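PDB 2QS8: Xaa-Pro Dipeptidase from Alteromonas macleodii, which probably acts as a metal-dependent carboxypeptidase of the amidohydrolase superfamily, releasing the C-terminal residue of dipeptides or related small peptides. Local coordinates for residues 68-73 with 327-332; 231-236 with 250-255; 241-246 with 264-269; 272-277 with 321-326. One frame throughout, in Å; residues are numbered along the deposited sequence.

Contact 1. Residues 68-73 with 327-332; sequences MHVHFG and TDAGVQ. With MG (magnesium ion), chain C; MET (methionine), chain D.
The magnesium site of the amidohydrolase barrel is assembled where His69 and His71 meet Asp328, residues far apart in sequence gathered on one ion. His69 NE2 binds the magnesium at 2.4 Å. His71 NE2 binds the magnesium at 2.2 Å, and Asp328 OD1 lies 2.6 Å from the same magnesium. OD1 lies at the edge of the His71 ring, in its plane and 3.1 Å from His71 CD2, with the carboxylate turned 64° against that ring. His69 and Asp328 instead run side by side. Neither NE2 has a hydrogen to offer OD1, so it is the ion that draws these atoms together. The other carboxylate oxygen, Asp328 OD2, accepts a hydrogen bond of 3.0 Å from the amino N of the bound methionine. A His-X-His pair at the end of the first barrel strand and an aspartate at the end of the last are the hallmark of this superfamily, and here one aspartate serves metal and ligand at once. Each histidine is fixed in rotation from behind, ND1 of His69 by Glu254 and ND1 of His71 by the carbonyl of Gly114. The backbones run nearly parallel and are bridged at Val70 and Ala329: His69 O takes Asp328 N at 2.7 Å, and Ala329 O takes His71 N at 2.8 Å. Gly330 follows, where a CB would run into His71 CB.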
loop_
_atom_site.group_PDB
_atom_site.type_symbol
_atom_site.label_atom_id
_atom_site.label_comp_id
_atom_site.label_asym_id
_atom_site.label_seq_id
_atom_site.Cartn_x
_atom_site.Cartn_y
_atom_site.Cartn_z
HETATM N N MSE A 68 -14.664 31.220 9.456
HETATM C CA MSE A 68 -14.350 29.988 8.728
HETATM C C MSE A 68 -13.032 29.306 9.119
HETATM O O MSE A 68 -12.676 28.290 8.520
HETATM C CB MSE A 68 -14.288 30.277 7.230
HETATM C CG MSE A 68 -15.540 30.873 6.619
HETATM SE SE MSE A 68 -16.970 29.573 6.848
HETATM C CE MSE A 68 -16.482 28.130 5.642
ATOM N N HIS A 69 -12.303 29.852 10.090
ATOM C CA HIS A 69 -11.015 29.261 10.441
ATOM C C HIS A 69 -10.596 29.504 11.885
ATOM O O HIS A 69 -9.926 30.492 12.194
ATOM C CB HIS A 69 -9.949 29.805 9.484
ATOM C CG HIS A 69 -8.679 29.009 9.451
ATOM N ND1 HIS A 69 -8.168 28.481 8.284
ATOM C CD2 HIS A 69 -7.792 28.699 10.425
ATOM C CE1 HIS A 69 -7.018 27.884 8.542
ATOM N NE2 HIS A 69 -6.767 28.003 9.833
ATOM N N VAL A 70 -10.991 28.596 12.769
ATOM C CA VAL A 70 -10.645 28.727 14.180
ATOM C C VAL A 70 -10.096 27.410 14.722
ATOM O O VAL A 70 -10.349 26.346 14.154
ATOM C CB VAL A 70 -11.871 29.150 15.044
ATOM C CG1 VAL A 70 -12.406 30.505 14.567
ATOM C CG2 VAL A 70 -12.950 28.085 14.980
ATOM N N HIS A 71 -9.336 27.496 15.811
ATOM C CA HIS A 71 -8.751 26.315 16.439
ATOM C C HIS A 71 -9.001 26.314 17.948
ATOM O O HIS A 71 -8.064 26.453 18.741
ATOM C CB HIS A 71 -7.236 26.262 16.188
ATOM C CG HIS A 71 -6.856 26.160 14.747
ATOM N ND1 HIS A 71 -7.104 25.035 13.988
ATOM C CD2 HIS A 71 -6.234 27.040 13.925
ATOM C CE1 HIS A 71 -6.646 25.225 12.764
ATOM N NE2 HIS A 71 -6.115 26.433 12.698
ATOM N N PHE A 72 -10.256 26.166 18.352
ATOM C CA PHE A 72 -10.562 26.139 19.775
ATOM C C PHE A 72 -9.718 25.030 20.393
ATOM O O PHE A 72 -9.587 23.950 19.811
ATOM C CB PHE A 72 -12.040 25.826 20.030
ATOM C CG PHE A 72 -13.008 26.850 19.476
ATOM C CD1 PHE A 72 -12.664 28.197 19.388
ATOM C CD2 PHE A 72 -14.290 26.468 19.110
ATOM C CE1 PHE A 72 -13.593 29.145 18.945
ATOM C CE2 PHE A 72 -15.227 27.404 18.668
ATOM C CZ PHE A 72 -14.877 28.744 18.587
ATOM N N GLY A 73 -9.143 25.293 21.563
ATOM C CA GLY A 73 -8.329 24.291 22.224
ATOM C C GLY A 73 -6.858 24.644 22.257
ATOM O O GLY A 73 -6.067 23.980 22.919
ATOM N N THR A 327 -10.164 33.953 10.440
ATOM C CA THR A 327 -9.071 34.575 11.191
ATOM C C THR A 327 -7.859 33.722 11.616
ATOM O O THR A 327 -6.760 34.244 11.802
ATOM C CB THR A 327 -9.634 35.203 12.473
ATOM O OG1 THR A 327 -9.996 34.157 13.382
ATOM C CG2 THR A 327 -10.902 36.010 12.156
ATOM N N ASP A 328 -8.076 32.422 11.775
ATOM C CA ASP A 328 -7.047 31.504 12.237
ATOM C C ASP A 328 -6.812 31.786 13.725
ATOM O O ASP A 328 -5.677 31.737 14.223
ATOM C CB ASP A 328 -5.738 31.651 11.444
ATOM C CG ASP A 328 -4.823 30.428 11.584
ATOM O OD1 ASP A 328 -5.202 29.445 12.257
ATOM O OD2 ASP A 328 -3.717 30.434 11.007
ATOM N N ALA A 329 -7.903 32.108 14.413
ATOM C CA ALA A 329 -7.880 32.340 15.852
ATOM C C ALA A 329 -7.443 31.008 16.475
ATOM O O ALA A 329 -8.016 29.957 16.190
ATOM C CB ALA A 329 -9.266 32.725 16.341
ATOM N N GLY A 330 -6.458 31.053 17.332
ATOM C CA GLY A 330 -5.877 29.865 17.940
ATOM C C GLY A 330 -4.379 30.091 17.830
ATOM O O GLY A 330 -3.572 29.457 18.502
ATOM N N VAL A 331 -4.062 31.015 16.948
ATOM C CA VAL A 331 -2.780 31.575 16.772
ATOM C C VAL A 331 -2.840 32.747 17.715
ATOM O O VAL A 331 -2.260 32.731 18.791
ATOM C CB VAL A 331 -2.535 32.023 15.306
ATOM C CG1 VAL A 331 -1.209 32.740 15.193
ATOM C CG2 VAL A 331 -2.586 30.817 14.377
ATOM N N GLN A 332 -3.551 33.795 17.301
ATOM C CA GLN A 332 -3.788 34.926 18.193
ATOM C C GLN A 332 -4.850 34.494 19.179
ATOM O O GLN A 332 -5.475 33.448 18.993
ATOM C CB GLN A 332 -4.226 36.187 17.416
ATOM C CG GLN A 332 -5.542 36.043 16.668
ATOM C CD GLN A 332 -5.376 35.413 15.288
ATOM O OE1 GLN A 332 -4.256 35.323 14.779
ATOM N NE2 GLN A 332 -6.333 34.925 14.512
HETATM MG MG MG C . -4.882 27.148 11.059
HETATM N N MET D . -1.309 28.691 10.922
HETATM C CA MET D . -0.648 29.249 9.705
HETATM C C MET D . 0.725 28.626 9.467
HETATM O O MET D . 1.184 28.653 8.307
HETATM C CB MET D . -0.493 30.762 9.849
HETATM C CG MET D . 0.105 31.417 8.635
HETATM S SD MET D . 0.055 33.169 8.775
HETATM C CE MET D . -1.690 33.431 8.632
HETATM O OXT MET D . 1.323 28.130 10.446
#

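Contact 2. Residues 231-236 with 250-255. With MET (methionine), chain D.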
loop_
_atom_site.group_PDB
_atom_site.type_symbol
_atom_site.label_atom_id
_atom_site.label_comp_id
_atom_site.label_asym_id
_atom_site.label_seq_id
_atom_site.Cartn_x
_atom_site.Cartn_y
_atom_site.Cartn_z
ATOM N N TRP A 231 -17.054 19.069 2.826
ATOM C CA TRP A 231 -16.397 20.186 2.151
ATOM C C TRP A 231 -14.900 20.016 2.377
ATOM O O TRP A 231 -14.484 19.269 3.268
ATOM C CB TRP A 231 -16.867 21.544 2.701
ATOM C CG TRP A 231 -17.106 21.586 4.191
ATOM C CD1 TRP A 231 -18.313 21.559 4.821
ATOM C CD2 TRP A 231 -16.115 21.683 5.227
ATOM N NE1 TRP A 231 -18.141 21.643 6.182
ATOM C CE2 TRP A 231 -16.805 21.722 6.460
ATOM C CE3 TRP A 231 -14.716 21.753 5.234
ATOM C CZ2 TRP A 231 -16.142 21.814 7.689
ATOM C CZ3 TRP A 231 -14.054 21.846 6.457
ATOM C CH2 TRP A 231 -14.768 21.879 7.665
ATOM N N VAL A 232 -14.089 20.696 1.577
ATOM C CA VAL A 232 -12.646 20.596 1.706
ATOM C C VAL A 232 -11.987 21.973 1.836
ATOM O O VAL A 232 -12.025 22.781 0.906
ATOM C CB VAL A 232 -12.040 19.835 0.490
ATOM C CG1 VAL A 232 -10.521 19.778 0.579
ATOM C CG2 VAL A 232 -12.612 18.425 0.430
ATOM N N ALA A 233 -11.411 22.237 3.007
ATOM C CA ALA A 233 -10.700 23.488 3.274
ATOM C C ALA A 233 -9.219 23.155 3.035
ATOM O O ALA A 233 -8.777 22.049 3.340
ATOM C CB ALA A 233 -10.923 23.929 4.717
ATOM N N VAL A 234 -8.455 24.104 2.502
ATOM C CA VAL A 234 -7.053 23.833 2.192
ATOM C C VAL A 234 -6.018 24.875 2.624
ATOM O O VAL A 234 -6.035 26.016 2.166
ATOM C CB VAL A 234 -6.883 23.587 0.661
ATOM C CG1 VAL A 234 -5.423 23.270 0.318
ATOM C CG2 VAL A 234 -7.789 22.455 0.218
ATOM N N HIS A 235 -5.113 24.470 3.507
ATOM C CA HIS A 235 -4.028 25.341 3.948
ATOM C C HIS A 235 -3.076 25.447 2.750
ATOM O O HIS A 235 -2.724 24.431 2.157
ATOM C CB HIS A 235 -3.284 24.700 5.128
ATOM C CG HIS A 235 -1.950 25.308 5.418
ATOM N ND1 HIS A 235 -1.757 26.253 6.397
ATOM C CD2 HIS A 235 -0.735 25.094 4.861
ATOM C CE1 HIS A 235 -0.482 26.597 6.437
ATOM N NE2 HIS A 235 0.159 25.906 5.512
ATOM N N ALA A 236 -2.669 26.662 2.389
ATOM C CA ALA A 236 -1.750 26.830 1.270
ATOM C C ALA A 236 -1.113 28.212 1.206
ATOM O O ALA A 236 -1.804 29.225 1.138
ATOM C CB ALA A 236 -2.460 26.537 -0.038
ATOM N N VAL A 250 -11.315 21.959 -4.552
ATOM C CA VAL A 250 -11.559 22.171 -3.134
ATOM C C VAL A 250 -12.483 23.383 -2.954
ATOM O O VAL A 250 -12.620 24.200 -3.860
ATOM C CB VAL A 250 -10.236 22.361 -2.350
ATOM C CG1 VAL A 250 -9.351 21.152 -2.549
ATOM C CG2 VAL A 250 -9.515 23.613 -2.810
ATOM N N ASP A 251 -13.124 23.480 -1.789
ATOM C CA ASP A 251 -14.055 24.561 -1.497
ATOM C C ASP A 251 -13.411 25.880 -1.086
ATOM O O ASP A 251 -13.926 26.955 -1.403
ATOM C CB ASP A 251 -15.037 24.105 -0.418
ATOM C CG ASP A 251 -15.861 22.918 -0.864
ATOM O OD1 ASP A 251 -16.854 23.123 -1.594
ATOM O OD2 ASP A 251 -15.501 21.775 -0.508
ATOM N N SER A 252 -12.284 25.809 -0.390
ATOM C CA SER A 252 -11.630 27.029 0.040
ATOM C C SER A 252 -10.123 26.901 0.258
ATOM O O SER A 252 -9.601 25.827 0.569
ATOM C CB SER A 252 -12.295 27.544 1.324
ATOM O OG SER A 252 -12.151 26.623 2.388
ATOM N N ILE A 253 -9.438 28.021 0.062
ATOM C CA ILE A 253 -8.006 28.113 0.256
ATOM C C ILE A 253 -7.808 29.017 1.475
ATOM O O ILE A 253 -8.350 30.125 1.527
ATOM C CB ILE A 253 -7.308 28.766 -0.957
ATOM C CG1 ILE A 253 -7.440 27.880 -2.204
ATOM C CG2 ILE A 253 -5.858 29.043 -0.618
ATOM C CD1 ILE A 253 -6.871 26.489 -2.039
ATOM N N GLU A 254 -7.054 28.542 2.457
ATOM C CA GLU A 254 -6.795 29.335 3.652
ATOM C C GLU A 254 -5.445 30.028 3.503
ATOM O O GLU A 254 -4.497 29.430 3.002
ATOM C CB GLU A 254 -6.778 28.432 4.890
ATOM C CG GLU A 254 -7.865 27.351 4.917
ATOM C CD GLU A 254 -9.285 27.908 4.971
ATOM O OE1 GLU A 254 -9.583 28.694 5.892
ATOM O OE2 GLU A 254 -10.103 27.548 4.095
ATOM N N HIS A 255 -5.359 31.290 3.926
ATOM C CA HIS A 255 -4.114 32.066 3.850
ATOM C C HIS A 255 -3.684 32.512 2.435
ATOM O O HIS A 255 -3.517 33.707 2.185
ATOM C CB HIS A 255 -2.964 31.285 4.501
ATOM C CG HIS A 255 -3.360 30.536 5.734
ATOM N ND1 HIS A 255 -3.998 31.135 6.797
ATOM C CD2 HIS A 255 -3.218 29.235 6.070
ATOM C CE1 HIS A 255 -4.232 30.233 7.736
ATOM N NE2 HIS A 255 -3.769 29.072 7.316
HETATM N N MET D . -1.309 28.691 10.922
HETATM C CA MET D . -0.648 29.249 9.705
HETATM C C MET D . 0.725 28.626 9.467
HETATM O O MET D . 1.184 28.653 8.307
HETATM C CB MET D . -0.493 30.762 9.849
HETATM C CG MET D . 0.105 31.417 8.635
HETATM S SD MET D . 0.055 33.169 8.775
HETATM C CE MET D . -1.690 33.431 8.632
HETATM O OXT MET D . 1.323 28.130 10.446
HETATM O O HOH W 1 -3.410 26.737 8.520
#
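Val250 sits against Val232 and Val234 at the tight end of this strand pair, whereas towards His235 and His255 the two chains part. Val250 CG1, anti to its own carbonyl carbon (chi1 -58°), reaches between the two neighbours, 3.4 Å from Val234 CG2 and 3.6 Å from Val232 CG1, and crosses both side chains at about a right angle. Ile253 adds CD1 against Val234 CB on the same face, which helix 239-248 covers with Ala245 and Met242. In the middle of the pair Glu254 N bonds to Val234 O at 2.7 Å. Strand 231-236, helix 239-248 and strand 252-253 form a classic beta-alpha-beta unit of the barrel, its strands parallel and adjacent. At the partly exposed edge Asp251 bends back so that OD2 takes Val232 N at 2.7 Å on its anti side, while OD1 pairs with Arg367. On the barrel-interior face Ser252 OG donates to Glu254 OE2, which also meets Arg111 in a salt bridge. Towards the pocket the pairing slackens: the bond from Ala236 N to Glu254 O is weak, and Ala236 and His255 diverge. There the two imidazoles meet obliquely at 73°, His255 CD2 3.3 Å from His235 ND1, and beside them a water bridges His235 ND1 and His255 NE2, 2.7 Å from each. Their other nitrogens fix both ring rotations, His235 NE2 on the carbonyl of Gly199 and His255 ND1 on Thr277 OG1. The ligand methionine places its O in the plane of the His235 ring, at the edge, and its CB over a face of His255.

Contact 3. Residues 241-246 with 264-269; sequences GMKRAI and MDLMIE
Leu266 and Met267 are the residues through which helix 264-269 meets helix 241-246, the two axes running almost parallel at 18° and 9.8 Å apart at closest approach. Leu266 comes first and is gripped on two levels. Its CB lies against Ile246 CG2, 3.6 Å away, while further out its CD1 touches the aliphatic part of Lys243, with CG and CD both at 4.1 Å. The lysine chain crosses the leucine at about a right angle and then bends at chi3 (-72°), carrying NZ off to salt bridges with Asp260 and Glu262, so that only its methylenes serve this contact. Met267, a selenomethionine, follows on the buried side. Ile246 CD1 presses on its CG at 3.4 Å and lies 4.1 Å from its SE. The selenium is met in turn by the CE tip of the fully extended selenomethionine Met242, at 3.5 Å, the two chains crossing at about a right angle. Ile246 is thus wedged between both partners, its CG2 branch serving Leu266 and its CG1 branch Met267. Were Ile246 cut back to alanine, the loss of CG2 and CD1 is likely to open a gap between the helices and leave Met267 CG and Leu266 CB without their partners. No hydrogen bond crosses between the helices; contact is by apolar surface alone. Both helices belong to the outer layer of the barrel: Met242, Ile246 and Met267 together roof Ile253 of strand 252-253, Met242 also touches Ala236 of strand 231-236, and Thr272, just before strand 273-275, lies against Ile246 and Met267.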
loop_
_atom_site.group_PDB
_atom_site.type_symbol
_atom_site.label_atom_id
_atom_site.label_comp_id
_atom_site.label_asym_id
_atom_site.label_seq_id
_atom_site.Cartn_x
_atom_site.Cartn_y
_atom_site.Cartn_z
ATOM N N GLY A 241 1.261 24.396 -4.727
ATOM C CA GLY A 241 0.401 23.477 -4.016
ATOM C C GLY A 241 -1.012 24.002 -4.088
ATOM O O GLY A 241 -1.962 23.249 -4.305
HETATM N N MSE A 242 -1.136 25.314 -3.917
HETATM C CA MSE A 242 -2.428 25.985 -3.952
HETATM C C MSE A 242 -3.194 25.666 -5.241
HETATM O O MSE A 242 -4.362 25.292 -5.193
HETATM C CB MSE A 242 -2.210 27.494 -3.825
HETATM C CG MSE A 242 -3.475 28.310 -3.687
HETATM SE SE MSE A 242 -3.094 30.243 -3.511
HETATM C CE MSE A 242 -4.867 30.958 -3.130
ATOM N N LYS A 243 -2.526 25.794 -6.384
ATOM C CA LYS A 243 -3.167 25.518 -7.675
ATOM C C LYS A 243 -3.551 24.046 -7.886
ATOM O O LYS A 243 -4.555 23.744 -8.541
ATOM C CB LYS A 243 -2.274 26.025 -8.810
ATOM C CG LYS A 243 -2.178 27.551 -8.811
ATOM C CD LYS A 243 -1.390 28.125 -9.968
ATOM C CE LYS A 243 0.089 27.876 -9.830
ATOM N NZ LYS A 243 0.867 28.855 -10.636
ATOM N N ARG A 244 -2.770 23.126 -7.327
ATOM C CA ARG A 244 -3.101 21.709 -7.464
ATOM C C ARG A 244 -4.449 21.487 -6.776
ATOM O O ARG A 244 -5.277 20.711 -7.245
ATOM C CB ARG A 244 -2.029 20.828 -6.810
ATOM C CG ARG A 244 -0.659 20.923 -7.456
ATOM C CD ARG A 244 0.344 19.926 -6.868
ATOM N NE ARG A 244 1.653 20.047 -7.508
ATOM C CZ ARG A 244 2.741 19.358 -7.159
ATOM N NH1 ARG A 244 2.703 18.483 -6.158
ATOM N NH2 ARG A 244 3.875 19.536 -7.824
ATOM N N ALA A 245 -4.659 22.198 -5.672
ATOM C CA ALA A 245 -5.890 22.086 -4.902
ATOM C C ALA A 245 -7.065 22.806 -5.565
ATOM O O ALA A 245 -8.182 22.295 -5.566
ATOM C CB ALA A 245 -5.673 22.623 -3.483
ATOM N N ILE A 246 -6.810 23.995 -6.110
ATOM C CA ILE A 246 -7.855 24.759 -6.775
ATOM C C ILE A 246 -8.356 23.962 -7.970
ATOM O O ILE A 246 -9.558 23.815 -8.166
ATOM C CB ILE A 246 -7.325 26.121 -7.250
ATOM C CG1 ILE A 246 -6.854 26.928 -6.042
ATOM C CG2 ILE A 246 -8.416 26.887 -7.993
ATOM C CD1 ILE A 246 -6.049 28.153 -6.389
HETATM N N MSE A 264 -5.464 33.025 -9.008
HETATM C CA MSE A 264 -6.632 33.862 -8.837
HETATM C C MSE A 264 -7.701 33.596 -9.879
HETATM O O MSE A 264 -8.867 33.457 -9.532
HETATM C CB MSE A 264 -6.223 35.322 -8.850
HETATM C CG MSE A 264 -5.346 35.667 -7.668
HETATM SE SE MSE A 264 -5.090 37.611 -7.418
HETATM C CE MSE A 264 -3.525 37.957 -8.512
ATOM N N ASP A 265 -7.311 33.510 -11.148
ATOM C CA ASP A 265 -8.279 33.227 -12.199
ATOM C C ASP A 265 -8.834 31.811 -12.035
ATOM O O ASP A 265 -10.006 31.557 -12.308
ATOM C CB ASP A 265 -7.646 33.386 -13.584
ATOM C CG ASP A 265 -7.333 34.838 -13.918
ATOM O OD1 ASP A 265 -8.177 35.706 -13.616
ATOM O OD2 ASP A 265 -6.258 35.116 -14.491
ATOM N N LEU A 266 -7.991 30.887 -11.597
ATOM C CA LEU A 266 -8.448 29.522 -11.387
ATOM C C LEU A 266 -9.511 29.510 -10.296
ATOM O O LEU A 266 -10.534 28.854 -10.432
ATOM C CB LEU A 266 -7.279 28.618 -10.990
ATOM C CG LEU A 266 -6.378 28.182 -12.146
ATOM C CD1 LEU A 266 -5.144 27.484 -11.604
ATOM C CD2 LEU A 266 -7.157 27.250 -13.077
HETATM N N MSE A 267 -9.277 30.246 -9.213
HETATM C CA MSE A 267 -10.247 30.290 -8.127
HETATM C C MSE A 267 -11.568 30.913 -8.552
HETATM O O MSE A 267 -12.633 30.495 -8.098
HETATM C CB MSE A 267 -9.673 31.054 -6.945
HETATM C CG MSE A 267 -8.671 30.252 -6.160
HETATM SE SE MSE A 267 -8.010 31.345 -4.681
HETATM C CE MSE A 267 -9.499 31.139 -3.396
ATOM N N ILE A 268 -11.491 31.904 -9.432
ATOM C CA ILE A 268 -12.687 32.558 -9.928
ATOM C C ILE A 268 -13.458 31.595 -10.828
ATOM O O ILE A 268 -14.676 31.488 -10.738
ATOM C CB ILE A 268 -12.333 33.824 -10.729
ATOM C CG1 ILE A 268 -11.700 34.854 -9.791
ATOM C CG2 ILE A 268 -13.581 34.401 -11.381
ATOM C CD1 ILE A 268 -11.143 36.062 -10.494
ATOM N N GLU A 269 -12.737 30.891 -11.688
ATOM C CA GLU A 269 -13.354 29.943 -12.612
ATOM C C GLU A 269 -14.014 28.759 -11.915
ATOM O O GLU A 269 -15.050 28.272 -12.358
ATOM C CB GLU A 269 -12.304 29.421 -13.585
ATOM C CG GLU A 269 -12.833 28.491 -14.655
ATOM C CD GLU A 269 -11.714 27.731 -15.357
ATOM O OE1 GLU A 269 -10.713 28.370 -15.760
ATOM O OE2 GLU A 269 -11.835 26.494 -15.508
#

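Contact 4. Residues 272-277 with 321-326; sequences TYYVPT and VKIAFG
Backbone hydrogen bonds join Tyr274 to its neighbours across the contact: Tyr274 N donates to Lys322 O at 2.8 Å, and Tyr274 O receives Ala324 N at 3.1 Å. CA-H...O contacts add to them, from Ile323 CA to Tyr274 O and from Val275 CA to Ala324 O. A water links the Thr272 end, donating to Thr272 O and accepting from Lys322 N. Tyr274 and Ile323 form a single bridge, consistent with the place of the last barrel strand beside strand 273-275, on the chain that leads to the metal-binding aspartate. Among the side chains, the Tyr273 ring carries a CH-pi contact: Lys322 CE stands over its face, 4.0 Å from the centroid, brought there by bends at chi3 and chi4 (76° and 69°). Ala324 CB meets the same ring at CD2, 3.6 Å away, while the hydroxyl bonds to Glu361. With a leucine in place of Tyr273, Glu361 is likely to lose its hydroxyl partner and the bent Lys322 chain the ring it lies on. Other apolar pairs are Tyr274 CB with Val321 CG1, at 3.8 Å, and Tyr274 CD1 with Ile323 CG1. Val275 CG1 packs on Gly326 CA at 3.2 Å, where a CB would collide with it.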
loop_
_atom_site.group_PDB
_atom_site.type_symbol
_atom_site.label_atom_id
_atom_site.label_comp_id
_atom_site.label_asym_id
_atom_site.label_seq_id
_atom_site.Cartn_x
_atom_site.Cartn_y
_atom_site.Cartn_z
ATOM N N THR A 272 -13.913 29.049 -6.061
ATOM C CA THR A 272 -13.289 28.675 -4.792
ATOM C C THR A 272 -13.276 29.862 -3.836
ATOM O O THR A 272 -13.031 30.984 -4.260
ATOM C CB THR A 272 -11.833 28.228 -5.003
ATOM O OG1 THR A 272 -11.734 27.429 -6.190
ATOM C CG2 THR A 272 -11.365 27.415 -3.801
ATOM N N TYR A 273 -13.534 29.621 -2.553
ATOM C CA TYR A 273 -13.524 30.699 -1.562
ATOM C C TYR A 273 -12.141 30.961 -0.968
ATOM O O TYR A 273 -11.379 30.031 -0.723
ATOM C CB TYR A 273 -14.501 30.402 -0.420
ATOM C CG TYR A 273 -15.905 30.919 -0.665
ATOM C CD1 TYR A 273 -16.882 30.107 -1.254
ATOM C CD2 TYR A 273 -16.255 32.225 -0.313
ATOM C CE1 TYR A 273 -18.183 30.586 -1.479
ATOM C CE2 TYR A 273 -17.548 32.718 -0.535
ATOM C CZ TYR A 273 -18.511 31.896 -1.112
ATOM O OH TYR A 273 -19.786 32.386 -1.292
ATOM N N TYR A 274 -11.826 32.242 -0.758
ATOM C CA TYR A 274 -10.554 32.649 -0.176
ATOM C C TYR A 274 -10.771 33.113 1.271
ATOM O O TYR A 274 -11.520 34.051 1.516
ATOM C CB TYR A 274 -9.920 33.789 -0.988
ATOM C CG TYR A 274 -8.619 34.330 -0.405
ATOM C CD1 TYR A 274 -8.267 35.669 -0.556
ATOM C CD2 TYR A 274 -7.735 33.498 0.277
ATOM C CE1 TYR A 274 -7.068 36.165 -0.041
ATOM C CE2 TYR A 274 -6.537 33.981 0.792
ATOM C CZ TYR A 274 -6.211 35.313 0.629
ATOM O OH TYR A 274 -5.025 35.791 1.139
ATOM N N VAL A 275 -10.117 32.440 2.216
ATOM C CA VAL A 275 -10.200 32.770 3.642
ATOM C C VAL A 275 -8.802 33.292 3.993
ATOM O O VAL A 275 -7.895 32.523 4.300
ATOM C CB VAL A 275 -10.512 31.525 4.475
ATOM C CG1 VAL A 275 -10.763 31.905 5.907
ATOM C CG2 VAL A 275 -11.696 30.811 3.899
ATOM N N PRO A 276 -8.624 34.619 3.970
ATOM C CA PRO A 276 -7.351 35.280 4.256
ATOM C C PRO A 276 -6.630 35.110 5.593
ATOM O O PRO A 276 -5.425 34.903 5.603
ATOM C CB PRO A 276 -7.656 36.743 3.949
ATOM C CG PRO A 276 -9.079 36.866 4.347
ATOM C CD PRO A 276 -9.697 35.610 3.791
ATOM N N THR A 277 -7.344 35.190 6.706
ATOM C CA THR A 277 -6.711 35.109 8.024
ATOM C C THR A 277 -5.599 36.150 8.103
ATOM O O THR A 277 -4.451 35.839 8.450
ATOM C CB THR A 277 -6.106 33.705 8.338
ATOM O OG1 THR A 277 -4.931 33.474 7.536
ATOM C CG2 THR A 277 -7.150 32.621 8.102
ATOM N N VAL A 321 -11.952 37.710 -6.559
ATOM C CA VAL A 321 -11.938 36.378 -5.965
ATOM C C VAL A 321 -12.950 36.323 -4.820
ATOM O O VAL A 321 -13.025 37.242 -4.010
ATOM C CB VAL A 321 -10.536 36.036 -5.410
ATOM C CG1 VAL A 321 -10.577 34.720 -4.646
ATOM C CG2 VAL A 321 -9.533 35.961 -6.540
ATOM N N LYS A 322 -13.730 35.250 -4.748
ATOM C CA LYS A 322 -14.710 35.117 -3.678
ATOM C C LYS A 322 -13.982 35.064 -2.336
ATOM O O LYS A 322 -12.949 34.399 -2.202
ATOM C CB LYS A 322 -15.552 33.861 -3.886
ATOM C CG LYS A 322 -16.334 33.883 -5.186
ATOM C CD LYS A 322 -16.794 32.490 -5.568
ATOM C CE LYS A 322 -17.971 32.052 -4.740
ATOM N NZ LYS A 322 -19.164 32.856 -5.122
ATOM N N ILE A 323 -14.529 35.765 -1.348
ATOM C CA ILE A 323 -13.921 35.838 -0.035
ATOM C C ILE A 323 -14.895 35.580 1.104
ATOM O O ILE A 323 -16.003 36.115 1.127
ATOM C CB ILE A 323 -13.267 37.229 0.171
ATOM C CG1 ILE A 323 -12.036 37.355 -0.734
ATOM C CG2 ILE A 323 -12.908 37.439 1.631
ATOM C CD1 ILE A 323 -11.356 38.717 -0.700
ATOM N N ALA A 324 -14.465 34.742 2.048
ATOM C CA ALA A 324 -15.261 34.414 3.225
ATOM C C ALA A 324 -14.401 34.694 4.460
ATOM O O ALA A 324 -13.197 34.416 4.464
ATOM C CB ALA A 324 -15.686 32.950 3.192
ATOM N N PHE A 325 -15.030 35.248 5.493
ATOM C CA PHE A 325 -14.366 35.606 6.746
ATOM C C PHE A 325 -13.671 34.439 7.487
ATOM O O PHE A 325 -14.294 33.415 7.781
ATOM C CB PHE A 325 -15.392 36.251 7.679
ATOM C CG PHE A 325 -14.791 36.922 8.872
ATOM C CD1 PHE A 325 -14.439 38.263 8.817
ATOM C CD2 PHE A 325 -14.606 36.227 10.059
ATOM C CE1 PHE A 325 -13.919 38.904 9.929
ATOM C CE2 PHE A 325 -14.088 36.858 11.170
ATOM C CZ PHE A 325 -13.743 38.202 11.107
ATOM N N GLY A 326 -12.390 34.629 7.800
ATOM C CA GLY A 326 -11.609 33.625 8.507
ATOM C C GLY A 326 -10.387 34.251 9.168
ATOM O O GLY A 326 -9.629 34.958 8.514
HETATM O O HOH W 2 -13.588 32.909 -6.328
#

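How the contacts relate
Contacts 1, 2 and 4 all reach the bound methionine, and contact 1 also binds magnesium. Contact 2 touches contact 1 where His255 CE1 lies 3.3 Å from Asp328 OD2, and its Glu254 stands in the second shell behind a metal ligand. Contact 4 touches contact 2 through Thr277 OG1 and His255 ND1, 2.6 Å apart, a bond between two pocket residues. Contact 4 also reaches contact 1 directly, Met68 N lying 2.8 Å from Phe325 O, consistent with the first and last strands meeting to close the barrel. Contact 3 stands outside, its nearest atoms about 12 Å from those of contact 1, but Met242 CE rests 3.3 Å from Ile253 CG2 of contact 2. Contacts 2, 3 and 4 are nested within the loop that contact 1 closes.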